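Local coordinates for protein geranyltranstransferase (Thermotoga neapolitana, PDB 4WK5) that probably transfers prenyl groups in isoprenoid biosynthesis, with magnesium as cofactor, as members of the FPP/GGPP synthase family do, at residues A[138-143]-A[198-203]; A[50-55]-A[88-93]; A[34-39]-A[127-132]; A[63-68]-A[73-78]. One frame throughout, in Å; residues are numbered along the deposited sequence. Where two conformers were deposited one is given.

A mainly helical prenyl synthase fold is held by many modest contacts, and these four illustrate how chemistry follows place. Interactions 2 and 4 are buried and both use helix 75-96, with centres about 21 Å apart; each adds a bridging water to apolar packing, but only interaction 4 has a direct hydrogen bond between its segments. Interactions 1 and 3 are partly buried, have no hydrogen bond across, and rest on valine and leucine methyls; interactions 1, 2 and 3 reach the second subunit, interaction 4 does not. Interactions 2 and 3 meet where A91 packs on L129 and F130, 1 and 4 through a probable R77 bond to V140 O, 1 and 3 where K139 nears L35.

Interaction 1: residues A[138-143]-A[198-203]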
loop_
_atom_site.group_PDB
_atom_site.type_symbol
_atom_site.label_atom_id
_atom_site.label_comp_id
_atom_site.label_asym_id
_atom_site.label_seq_id
_atom_site.Cartn_x
_atom_site.Cartn_y
_atom_site.Cartn_z
ATOM N N ALA A 138 -6.204 -10.614 0.137
ATOM C CA ALA A 138 -7.023 -10.890 -1.044
ATOM C C ALA A 138 -7.230 -12.393 -1.246
ATOM O O ALA A 138 -8.266 -12.813 -1.751
ATOM C CB ALA A 138 -6.387 -10.268 -2.290
ATOM N N LYS A 139 -6.246 -13.190 -0.843
ATOM C CA LYS A 139 -6.336 -14.657 -0.941
ATOM C C LYS A 139 -7.472 -15.274 -0.142
ATOM O O LYS A 139 -7.899 -16.398 -0.429
ATOM C CB LYS A 139 -5.040 -15.326 -0.463
ATOM C CG LYS A 139 -3.823 -15.143 -1.330
ATOM C CD LYS A 139 -2.635 -15.859 -0.678
ATOM C CE LYS A 139 -1.387 -15.798 -1.547
ATOM N NZ LYS A 139 -0.201 -16.464 -0.922
ATOM N N VAL A 140 -7.939 -14.570 0.881
ATOM C CA VAL A 140 -8.934 -15.128 1.788
ATOM C C VAL A 140 -10.313 -15.196 1.133
ATOM O O VAL A 140 -11.143 -16.036 1.497
ATOM C CB VAL A 140 -8.999 -14.312 3.094
ATOM C CG1 VAL A 140 -9.980 -14.926 4.057
ATOM C CG2 VAL A 140 -7.620 -14.236 3.726
ATOM N N ARG A 141 -10.546 -14.317 0.161
ATOM C CA ARG A 141 -11.761 -14.349 -0.662
ATOM C C ARG A 141 -13.022 -14.071 0.160
ATOM O O ARG A 141 -13.971 -14.856 0.166
ATOM C CB ARG A 141 -11.880 -15.700 -1.399
ATOM N N GLU A 142 -13.003 -12.959 0.889
ATOM C CA GLU A 142 -14.171 -12.481 1.625
ATOM C C GLU A 142 -14.220 -10.964 1.497
ATOM O O GLU A 142 -13.436 -10.265 2.133
ATOM C CB GLU A 142 -14.122 -12.898 3.099
ATOM C CG GLU A 142 -13.915 -14.394 3.334
ATOM C CD GLU A 142 -14.815 -14.955 4.423
ATOM O OE1 GLU A 142 -15.804 -14.284 4.790
ATOM O OE2 GLU A 142 -14.533 -16.073 4.908
ATOM N N PRO A 143 -15.139 -10.451 0.661
ATOM C CA PRO A 143 -15.219 -9.026 0.289
ATOM C C PRO A 143 -15.202 -8.048 1.457
ATOM O O PRO A 143 -14.516 -7.003 1.399
ATOM C CB PRO A 143 -16.558 -8.931 -0.445
ATOM C CG PRO A 143 -16.765 -10.299 -1.003
ATOM C CD PRO A 143 -16.226 -11.234 0.045
ATOM N N PHE A 198 -13.684 -12.871 13.398
ATOM C CA PHE A 198 -15.143 -12.874 13.521
ATOM C C PHE A 198 -15.784 -12.754 12.135
ATOM O O PHE A 198 -16.828 -13.356 11.872
ATOM C CB PHE A 198 -15.622 -11.751 14.448
ATOM C CG PHE A 198 -15.583 -12.112 15.910
ATOM C CD1 PHE A 198 -14.373 -12.272 16.570
ATOM C CD2 PHE A 198 -16.755 -12.308 16.620
ATOM C CE1 PHE A 198 -14.334 -12.613 17.912
ATOM C CE2 PHE A 198 -16.724 -12.644 17.955
ATOM C CZ PHE A 198 -15.514 -12.799 18.605
ATOM N N LEU A 199 -15.150 -11.995 11.242
ATOM C CA LEU A 199 -15.617 -11.911 9.857
ATOM C C LEU A 199 -15.498 -13.264 9.160
ATOM O O LEU A 199 -16.421 -13.698 8.467
ATOM C CB LEU A 199 -14.834 -10.846 9.073
ATOM C CG LEU A 199 -15.343 -9.407 9.232
ATOM C CD1 LEU A 199 -14.319 -8.396 8.727
ATOM C CD2 LEU A 199 -16.685 -9.228 8.524
ATOM N N LEU A 200 -14.365 -13.932 9.352
ATOM C CA LEU A 200 -14.135 -15.245 8.753
ATOM C C LEU A 200 -15.162 -16.275 9.222
ATOM O O LEU A 200 -15.534 -17.175 8.467
ATOM C CB LEU A 200 -12.726 -15.744 9.072
ATOM C CG LEU A 200 -11.579 -14.898 8.517
ATOM C CD1 LEU A 200 -10.236 -15.529 8.826
ATOM C CD2 LEU A 200 -11.753 -14.737 7.034
ATOM N N LYS A 201 -15.612 -16.138 10.468
ATOM C CA LYS A 201 -16.537 -17.098 11.077
ATOM C C LYS A 201 -17.997 -16.714 10.834
ATOM O O LYS A 201 -18.903 -17.522 11.046
ATOM C CB LYS A 201 -16.265 -17.215 12.582
ATOM C CG LYS A 201 -16.978 -18.371 13.283
ATOM C CD LYS A 201 -16.490 -19.718 12.770
ATOM C CE LYS A 201 -17.120 -20.873 13.533
ATOM N NZ LYS A 201 -16.656 -22.185 12.998
ATOM N N GLY A 202 -18.223 -15.483 10.385
ATOM C CA GLY A 202 -19.571 -14.999 10.139
ATOM C C GLY A 202 -20.277 -14.481 11.380
ATOM O O GLY A 202 -21.501 -14.346 11.397
ATOM N N LEU A 203 -19.506 -14.195 12.424
ATOM C CA LEU A 203 -20.051 -13.649 13.665
ATOM C C LEU A 203 -19.971 -12.123 13.680
ATOM O O LEU A 203 -19.073 -11.538 13.080
ATOM C CB LEU A 203 -19.306 -14.222 14.872
ATOM C CG LEU A 203 -19.149 -15.740 14.921
ATOM C CD1 LEU A 203 -18.272 -16.159 16.090
ATOM C CD2 LEU A 203 -20.511 -16.412 14.999
#
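V140 and E142, on the connection between helices 119-138 and 143-166, face L200 in the last turn of helix 175-201; the closest CA pair is E142 CA and L200 CA, 7.6 Å apart. This is a loop-on-helix-end contact of the mainly helical isoprenoid synthase fold, and each segment has a residue with positive phi. Residues 138-141 form a type I beta turn, after which R141 (phi 65°) redirects the chain and E142 takes the N-cap position of the next helix. The facing helix ends in a Schellman motif: G202 is its C-prime residue, with L203 N bonded to F198 O at 2.9 Å and G202 N to L199 O at 3.2 Å. Between these two turns there is no hydrogen bond; the main contact is apolar, with the E142 carboxylate beside it. L200 brings its CD2 branch to the loop, and V140 meets it with CG1, the two side chains crossing at about a right angle. CG1 stands trans to the nitrogen of V140 (chi1 -177°), which carries this methyl out to the leucine. The carboxylate, modelled in two conformers, nears the same leucine in one, so its approach is tentative. V81 of helix 75-96 touches both V140 and L200, making a three-way apolar cluster. Its tightest point within the two segments is V140 CG1 against L200 CD2 at 3.5 Å, close for two carbons.

Interaction 2: residues A[50-55]-A[88-93]; sequences YSVTAG and FHTASL
Beside T90, whose methyl meets S51 across this helix-helix contact, the imidazole of H89 has the CG of L93 over one face, 3.9 Å above the ring plane and displaced toward the rim. One residue back, the ring of F88 meets F130 with planes at about 55° and F131 of the second subunit at about 40°, so helix 75-96 carries aromatic packing on the side turned to the dimer interface. Its other flank belongs to the mainly helical prenyl synthase core and packs on helix 43-53, where the closest CA pair, V52 CA and T90 CA, is 6.7 Å apart. The helix runs on toward the aspartate-rich motif that in relatives binds magnesium. T90 carries the contact with both of its branches. The methyl CG2 lies trans to the backbone nitrogen and rests on S51, 3.9 Å from S51 CB, while V52 adds a looser approach through its own CG2. The hydroxyl, with chi1 at -60°, turns back beside its own backbone nitrogen and bonds to the carbonyl of E86 one turn earlier. That same oxygen accepts a proton from a water, so this buried polar atom has two partners. L129 of helix 119-138 packs against T90 as well. The water spans the gap between the helices, giving one proton to T90 OG1 at 2.8 Å and the other to S51 O at 3.1 Å.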
loop_
_atom_site.group_PDB
_atom_site.type_symbol
_atom_site.label_atom_id
_atom_site.label_comp_id
_atom_site.label_asym_id
_atom_site.label_seq_id
_atom_site.Cartn_x
_atom_site.Cartn_y
_atom_site.Cartn_z
ATOM N N TYR A 50 14.957 -9.065 5.122
ATOM C CA TYR A 50 15.746 -8.591 6.254
ATOM C C TYR A 50 14.856 -8.025 7.346
ATOM O O TYR A 50 14.997 -8.381 8.524
ATOM C CB TYR A 50 16.752 -7.535 5.798
ATOM C CG TYR A 50 17.538 -6.896 6.918
ATOM C CD1 TYR A 50 18.660 -7.515 7.451
ATOM C CD2 TYR A 50 17.178 -5.643 7.421
ATOM C CE1 TYR A 50 19.389 -6.927 8.474
ATOM C CE2 TYR A 50 17.909 -5.040 8.457
ATOM C CZ TYR A 50 19.010 -5.691 8.971
ATOM O OH TYR A 50 19.746 -5.110 9.983
ATOM N N SER A 51 13.943 -7.135 6.967
ATOM C CA SER A 51 13.108 -6.492 7.968
ATOM C C SER A 51 12.175 -7.475 8.664
ATOM O O SER A 51 11.874 -7.317 9.847
ATOM C CB SER A 51 12.325 -5.354 7.333
ATOM O OG SER A 51 13.214 -4.274 7.096
ATOM N N VAL A 52 11.740 -8.503 7.953
ATOM C CA VAL A 52 10.970 -9.571 8.580
ATOM C C VAL A 52 11.827 -10.429 9.527
ATOM O O VAL A 52 11.407 -10.756 10.651
ATOM C CB VAL A 52 10.308 -10.463 7.509
ATOM C CG1 VAL A 52 9.766 -11.756 8.126
ATOM C CG2 VAL A 52 9.191 -9.682 6.828
ATOM N N THR A 53 13.032 -10.783 9.084
ATOM C CA THR A 53 13.879 -11.711 9.841
ATOM C C THR A 53 14.435 -11.036 11.090
ATOM O O THR A 53 14.716 -11.702 12.095
ATOM C CB THR A 53 15.034 -12.236 8.980
ATOM O OG1 THR A 53 14.509 -12.775 7.760
ATOM C CG2 THR A 53 15.805 -13.311 9.727
ATOM N N ALA A 54 14.583 -9.716 11.040
ATOM C CA ALA A 54 15.087 -8.970 12.203
ATOM C C ALA A 54 14.139 -9.138 13.394
ATOM O O ALA A 54 14.512 -8.916 14.554
ATOM C CB ALA A 54 15.281 -7.484 11.853
ATOM N N GLY A 55 12.910 -9.539 13.095
ATOM C CA GLY A 55 12.081 -10.197 14.081
ATOM C C GLY A 55 11.105 -9.270 14.747
ATOM O O GLY A 55 10.903 -8.145 14.311
ATOM N N PHE A 88 2.056 -5.983 7.195
ATOM C CA PHE A 88 1.661 -4.582 7.214
ATOM C C PHE A 88 2.372 -3.838 8.338
ATOM O O PHE A 88 2.880 -2.722 8.134
ATOM C CB PHE A 88 0.133 -4.443 7.347
ATOM C CG PHE A 88 -0.350 -3.042 7.117
ATOM C CD1 PHE A 88 -0.310 -2.105 8.133
ATOM C CD2 PHE A 88 -0.792 -2.653 5.856
ATOM C CE1 PHE A 88 -0.720 -0.788 7.906
ATOM C CE2 PHE A 88 -1.205 -1.334 5.626
ATOM C CZ PHE A 88 -1.165 -0.417 6.646
ATOM N N HIS A 89 2.403 -4.458 9.520
ATOM C CA HIS A 89 3.069 -3.865 10.673
ATOM C C HIS A 89 4.563 -3.662 10.379
ATOM O O HIS A 89 5.122 -2.595 10.671
ATOM C CB HIS A 89 2.863 -4.742 11.912
ATOM C CG HIS A 89 3.668 -4.306 13.102
ATOM N ND1 HIS A 89 3.504 -3.081 13.702
ATOM C CD2 HIS A 89 4.661 -4.927 13.778
ATOM C CE1 HIS A 89 4.354 -2.965 14.705
ATOM N NE2 HIS A 89 5.072 -4.072 14.770
ATOM N N THR A 90 5.198 -4.674 9.779
ATOM C CA THR A 90 6.620 -4.581 9.439
ATOM C C THR A 90 6.886 -3.416 8.492
ATOM O O THR A 90 7.804 -2.620 8.706
ATOM C CB THR A 90 7.119 -5.903 8.814
ATOM O OG1 THR A 90 6.919 -6.968 9.768
ATOM C CG2 THR A 90 8.602 -5.804 8.451
ATOM N N ALA A 91 6.058 -3.314 7.453
ATOM C CA ALA A 91 6.158 -2.239 6.474
ATOM C C ALA A 91 6.044 -0.865 7.124
ATOM O O ALA A 91 6.797 0.059 6.800
ATOM C CB ALA A 91 5.068 -2.408 5.402
ATOM N N SER A 92 5.105 -0.733 8.060
ATOM C CA SER A 92 4.904 0.538 8.744
ATOM C C SER A 92 6.159 0.946 9.527
ATOM O O SER A 92 6.520 2.124 9.548
ATOM C CB SER A 92 3.674 0.485 9.669
ATOM O OG SER A 92 3.848 -0.377 10.784
ATOM N N LEU A 93 6.831 -0.029 10.135
ATOM C CA LEU A 93 8.071 0.231 10.871
ATOM C C LEU A 93 9.214 0.617 9.939
ATOM O O LEU A 93 10.010 1.496 10.262
ATOM C CB LEU A 93 8.476 -0.997 11.690
ATOM C CG LEU A 93 7.498 -1.420 12.788
ATOM C CD1 LEU A 93 8.045 -2.660 13.488
ATOM C CD2 LEU A 93 7.292 -0.269 13.757
HETATM O O HOH W 1 9.120 -8.045 11.158
#

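Interaction 3: residues A[34-39]-A[127-132]; sequences ELVKPH and DGLFFL
L132, which reaches across to L35 and V36, is fixed in its own helix by the bond from L132 N to G128 O at 2.9 Å, the shortest polar link within the two segments; between them there is no hydrogen bond at all. The contact is a helix-helix seam of the mainly helical isoprenoid synthase fold, where the end of helix 23-36 leans on helix 119-138. V36 does most of the bridging from its side. Its CG1 methyl lies opposite the carbonyl carbon about the first torsion (chi1 -64°) and sits between two leucines one turn apart, 4.0 Å from L129 CD2 and 4.1 Å from L132 CD1. Both leucines approach it at a slant, each offering a single methyl branch. These distances are of ordinary van der Waals length. V52 of helix 43-53 also touches V36, and M48 of that helix touches L129, so a third helix joins the seam. The second subunit is close by: D127 OD2 bonds to H95 ND1 of that subunit, and L132, besides meeting V36, packs on its Y154. L132 CD1 also meets a backbone oxygen, L35 O, at 4.0 Å.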
loop_
_atom_site.group_PDB
_atom_site.type_symbol
_atom_site.label_atom_id
_atom_site.label_comp_id
_atom_site.label_asym_id
_atom_site.label_seq_id
_atom_site.Cartn_x
_atom_site.Cartn_y
_atom_site.Cartn_z
ATOM N N GLU A 34 8.400 -17.676 4.057
ATOM C CA GLU A 34 8.079 -18.198 2.728
ATOM C C GLU A 34 7.670 -17.065 1.789
ATOM O O GLU A 34 8.083 -17.030 0.615
ATOM C CB GLU A 34 6.961 -19.243 2.796
ATOM C CG GLU A 34 7.396 -20.579 3.332
ATOM C CD GLU A 34 6.240 -21.550 3.491
ATOM O OE1 GLU A 34 5.070 -21.115 3.407
ATOM O OE2 GLU A 34 6.509 -22.755 3.688
ATOM N N LEU A 35 6.877 -16.133 2.309
ATOM C CA LEU A 35 6.338 -15.050 1.484
ATOM C C LEU A 35 7.384 -14.011 1.102
ATOM O O LEU A 35 7.280 -13.388 0.039
ATOM C CB LEU A 35 5.170 -14.352 2.202
ATOM C CG LEU A 35 3.923 -15.219 2.367
ATOM C CD1 LEU A 35 2.911 -14.493 3.231
ATOM C CD2 LEU A 35 3.328 -15.543 1.013
ATOM N N VAL A 36 8.386 -13.799 1.950
ATOM C CA VAL A 36 9.388 -12.772 1.637
ATOM C C VAL A 36 10.729 -13.325 1.110
ATOM O O VAL A 36 11.676 -12.556 0.872
ATOM C CB VAL A 36 9.663 -11.854 2.864
ATOM C CG1 VAL A 36 8.398 -11.078 3.240
ATOM C CG2 VAL A 36 10.208 -12.644 4.077
ATOM N N LYS A 37 10.818 -14.641 0.912
ATOM C CA LYS A 37 11.950 -15.213 0.171
ATOM C C LYS A 37 12.045 -14.598 -1.232
ATOM O O LYS A 37 11.062 -14.566 -1.985
ATOM C CB LYS A 37 11.834 -16.737 0.073
ATOM C CG LYS A 37 13.086 -17.400 -0.491
ATOM C CD LYS A 37 12.745 -18.599 -1.367
ATOM C CE LYS A 37 12.414 -19.817 -0.537
ATOM N NZ LYS A 37 12.990 -21.081 -1.125
ATOM N N PRO A 38 13.225 -14.068 -1.587
ATOM C CA PRO A 38 13.361 -13.414 -2.893
ATOM C C PRO A 38 13.069 -14.357 -4.054
ATOM O O PRO A 38 13.389 -15.548 -3.980
ATOM C CB PRO A 38 14.829 -12.969 -2.905
ATOM C CG PRO A 38 15.142 -12.752 -1.439
ATOM C CD PRO A 38 14.436 -13.913 -0.761
ATOM N N HIS A 39 12.457 -13.827 -5.103
ATOM C CA HIS A 39 12.160 -14.625 -6.290
ATOM C C HIS A 39 12.785 -14.049 -7.550
ATOM O O HIS A 39 12.923 -14.758 -8.549
ATOM C CB HIS A 39 10.650 -14.750 -6.472
ATOM C CG HIS A 39 10.251 -15.740 -7.521
ATOM N ND1 HIS A 39 10.080 -15.393 -8.844
ATOM C CD2 HIS A 39 10.009 -17.070 -7.446
ATOM C CE1 HIS A 39 9.740 -16.465 -9.537
ATOM N NE2 HIS A 39 9.691 -17.496 -8.712
ATOM N N ASP A 127 7.081 -0.376 0.677
ATOM C CA ASP A 127 5.965 -0.474 -0.260
ATOM C C ASP A 127 5.667 -1.931 -0.627
ATOM O O ASP A 127 4.503 -2.342 -0.675
ATOM C CB ASP A 127 6.248 0.341 -1.531
ATOM C CG ASP A 127 6.225 1.842 -1.288
ATOM O OD1 ASP A 127 5.769 2.299 -0.219
ATOM O OD2 ASP A 127 6.614 2.583 -2.220
ATOM N N GLY A 128 6.717 -2.705 -0.902
ATOM C CA GLY A 128 6.540 -4.096 -1.286
ATOM C C GLY A 128 5.866 -4.899 -0.189
ATOM O O GLY A 128 4.984 -5.724 -0.466
ATOM N N LEU A 129 6.278 -4.647 1.055
ATOM C CA LEU A 129 5.686 -5.348 2.208
ATOM C C LEU A 129 4.200 -4.996 2.368
ATOM O O LEU A 129 3.377 -5.881 2.648
ATOM C CB LEU A 129 6.449 -5.024 3.497
ATOM C CG LEU A 129 7.807 -5.737 3.605
ATOM C CD1 LEU A 129 8.681 -5.064 4.643
ATOM C CD2 LEU A 129 7.627 -7.214 3.931
ATOM N N PHE A 130 3.855 -3.725 2.152
ATOM C CA PHE A 130 2.437 -3.328 2.170
ATOM C C PHE A 130 1.657 -4.113 1.122
ATOM O O PHE A 130 0.573 -4.646 1.384
ATOM C CB PHE A 130 2.255 -1.817 1.899
ATOM C CG PHE A 130 2.574 -0.920 3.080
ATOM C CD1 PHE A 130 2.011 -1.144 4.332
ATOM C CD2 PHE A 130 3.400 0.196 2.910
ATOM C CE1 PHE A 130 2.301 -0.292 5.420
ATOM C CE2 PHE A 130 3.684 1.045 3.984
ATOM C CZ PHE A 130 3.133 0.795 5.239
ATOM N N PHE A 131 2.206 -4.189 -0.079
ATOM C CA PHE A 131 1.461 -4.807 -1.178
ATOM C C PHE A 131 1.363 -6.319 -0.973
ATOM O O PHE A 131 0.354 -6.927 -1.320
ATOM C CB PHE A 131 2.105 -4.463 -2.536
ATOM C CG PHE A 131 2.167 -2.973 -2.817
ATOM C CD1 PHE A 131 1.304 -2.092 -2.185
ATOM C CD2 PHE A 131 3.110 -2.467 -3.699
ATOM C CE1 PHE A 131 1.372 -0.726 -2.424
ATOM C CE2 PHE A 131 3.188 -1.100 -3.947
ATOM C CZ PHE A 131 2.325 -0.228 -3.306
ATOM N N LEU A 132 2.397 -6.919 -0.393
ATOM C CA LEU A 132 2.340 -8.344 -0.041
ATOM C C LEU A 132 1.230 -8.596 0.985
ATOM O O LEU A 132 0.522 -9.606 0.911
ATOM C CB LEU A 132 3.682 -8.812 0.515
ATOM C CG LEU A 132 4.768 -9.151 -0.506
ATOM C CD1 LEU A 132 6.027 -9.562 0.245
ATOM C CD2 LEU A 132 4.317 -10.276 -1.425
#

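Interaction 4: residues A[63-68]-A[73-78]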
loop_
_atom_site.group_PDB
_atom_site.type_symbol
_atom_site.label_atom_id
_atom_site.label_comp_id
_atom_site.label_asym_id
_atom_site.label_seq_id
_atom_site.Cartn_x
_atom_site.Cartn_y
_atom_site.Cartn_z
ATOM N N LEU A 63 -2.338 -12.785 18.111
ATOM C CA LEU A 63 -3.697 -12.452 18.526
ATOM C C LEU A 63 -4.731 -12.932 17.504
ATOM O O LEU A 63 -5.766 -13.487 17.879
ATOM C CB LEU A 63 -3.821 -10.943 18.758
ATOM C CG LEU A 63 -5.120 -10.352 19.276
ATOM C CD1 LEU A 63 -5.415 -10.896 20.685
ATOM C CD2 LEU A 63 -4.977 -8.828 19.289
ATOM N N VAL A 64 -4.450 -12.745 16.216
ATOM C CA VAL A 64 -5.339 -13.270 15.182
ATOM C C VAL A 64 -5.518 -14.791 15.345
ATOM O O VAL A 64 -6.643 -15.303 15.303
ATOM C CB VAL A 64 -4.815 -12.955 13.777
ATOM C CG1 VAL A 64 -5.669 -13.656 12.721
ATOM C CG2 VAL A 64 -4.788 -11.434 13.560
ATOM N N LEU A 65 -4.417 -15.508 15.559
ATOM C CA LEU A 65 -4.503 -16.955 15.716
ATOM C C LEU A 65 -5.234 -17.374 16.986
ATOM O O LEU A 65 -5.982 -18.351 16.968
ATOM C CB LEU A 65 -3.105 -17.587 15.698
ATOM C CG LEU A 65 -2.361 -17.488 14.366
ATOM C CD1 LEU A 65 -1.099 -18.347 14.406
ATOM C CD2 LEU A 65 -3.256 -17.912 13.219
ATOM N N THR A 66 -5.027 -16.659 18.089
ATOM C CA THR A 66 -5.667 -17.084 19.333
ATOM C C THR A 66 -7.160 -16.772 19.318
ATOM O O THR A 66 -7.966 -17.590 19.759
ATOM C CB THR A 66 -5.012 -16.450 20.581
ATOM O OG1 THR A 66 -5.346 -15.054 20.656
ATOM C CG2 THR A 66 -3.481 -16.654 20.535
ATOM N N VAL A 67 -7.535 -15.603 18.798
ATOM C CA VAL A 67 -8.948 -15.248 18.713
ATOM C C VAL A 67 -9.651 -16.215 17.761
ATOM O O VAL A 67 -10.738 -16.733 18.052
ATOM C CB VAL A 67 -9.155 -13.800 18.226
ATOM C CG1 VAL A 67 -10.625 -13.538 17.934
ATOM C CG2 VAL A 67 -8.628 -12.805 19.269
ATOM N N GLY A 68 -9.024 -16.464 16.615
ATOM C CA GLY A 68 -9.584 -17.392 15.651
ATOM C C GLY A 68 -9.738 -18.798 16.196
ATOM O O GLY A 68 -10.740 -19.469 15.936
ATOM N N VAL A 73 -12.287 -20.821 13.969
ATOM C CA VAL A 73 -11.982 -20.504 12.583
ATOM C C VAL A 73 -10.936 -21.476 12.047
ATOM O O VAL A 73 -9.968 -21.820 12.732
ATOM C CB VAL A 73 -11.482 -19.053 12.414
ATOM C CG1 VAL A 73 -10.897 -18.837 11.031
ATOM C CG2 VAL A 73 -12.621 -18.065 12.679
ATOM N N GLU A 74 -11.178 -21.930 10.823
ATOM C CA GLU A 74 -10.252 -22.747 10.054
ATOM C C GLU A 74 -8.860 -22.127 10.025
ATOM O O GLU A 74 -8.715 -20.947 9.710
ATOM C CB GLU A 74 -10.768 -22.931 8.619
ATOM C CG GLU A 74 -11.465 -21.710 7.987
ATOM C CD GLU A 74 -12.849 -21.387 8.559
ATOM O OE1 GLU A 74 -13.301 -22.078 9.501
ATOM O OE2 GLU A 74 -13.476 -20.422 8.067
ATOM N N GLU A 75 -7.847 -22.928 10.338
ATOM C CA GLU A 75 -6.483 -22.437 10.509
ATOM C C GLU A 75 -5.893 -21.719 9.285
ATOM O O GLU A 75 -5.230 -20.694 9.437
ATOM C CB GLU A 75 -5.573 -23.603 10.906
ATOM C CG GLU A 75 -4.155 -23.201 11.305
ATOM C CD GLU A 75 -4.081 -22.541 12.670
ATOM O OE1 GLU A 75 -5.139 -22.215 13.251
ATOM O OE2 GLU A 75 -2.951 -22.346 13.164
ATOM N N GLU A 76 -6.149 -22.238 8.084
ATOM C CA GLU A 76 -5.455 -21.769 6.883
ATOM C C GLU A 76 -5.752 -20.312 6.536
ATOM O O GLU A 76 -4.831 -19.521 6.315
ATOM C CB GLU A 76 -5.798 -22.667 5.689
ATOM C CG GLU A 76 -5.124 -22.249 4.386
ATOM C CD GLU A 76 -3.624 -22.009 4.529
ATOM O OE1 GLU A 76 -2.947 -22.784 5.240
ATOM O OE2 GLU A 76 -3.120 -21.040 3.922
ATOM N N ARG A 77 -7.035 -19.970 6.481
ATOM C CA ARG A 77 -7.449 -18.596 6.217
ATOM C C ARG A 77 -7.008 -17.681 7.355
ATOM O O ARG A 77 -6.707 -16.508 7.143
ATOM C CB ARG A 77 -8.967 -18.509 6.024
ATOM C CG ARG A 77 -9.470 -19.110 4.719
ATOM C CD ARG A 77 -10.920 -18.727 4.464
ATOM N NE ARG A 77 -11.171 -18.430 3.055
ATOM C CZ ARG A 77 -11.929 -19.173 2.254
ATOM N NH1 ARG A 77 -12.098 -18.820 0.987
ATOM N NH2 ARG A 77 -12.520 -20.263 2.720
ATOM N N LEU A 78 -6.971 -18.230 8.563
ATOM C CA LEU A 78 -6.541 -17.476 9.735
ATOM C C LEU A 78 -5.052 -17.121 9.599
ATOM O O LEU A 78 -4.637 -15.990 9.882
ATOM C CB LEU A 78 -6.796 -18.287 11.007
ATOM C CG LEU A 78 -7.027 -17.630 12.363
ATOM C CD1 LEU A 78 -8.224 -16.690 12.337
ATOM C CD2 LEU A 78 -7.219 -18.721 13.411
HETATM O O HOH W 2 -5.076 -20.779 15.536
#
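A helical hairpin of the mainly helical prenyl synthase fold is closed here: helix 59-70 ends, the chain reverses over a short connection, and helix 75-96 returns along it, so that G68 faces V73 and L65 faces L78. The turn is tied by one direct backbone bond, V73 N to G68 O at 2.8 Å, nearly straight at the hydrogen (171°), although the donor stands well out of the carbonyl plane. E74 then takes the N-cap position of the second helix. L78 makes the chief apolar contact of the hairpin, its CG anti to the backbone N (chi1 -153°), which carries both methyls onto the first helix. CD1 lies against the backbone at V64 O, 3.6 Å away, and 4.0 Å from V64 CG1. CD2 presses on the bare backbone of G68, 3.5 Å from its CA. A beta carbon on that glycine would run into this methyl, consistent with the close approach of the chains there. L65 completes the grip by slanting across the leucine, its CD2 3.9 Å from L78 CG, and it also packs on I28 of helix 23-36. Replacing L78 by an alanine would probably open a gap over G68 and take from V64 and L65 the apolar partner they share across the hairpin. At the exposed edge, E75 swings its carboxylate back toward the hairpin. A water donates to both sides there, reaching L65 O at 3.0 Å and E75 OE1 at 2.7 Å.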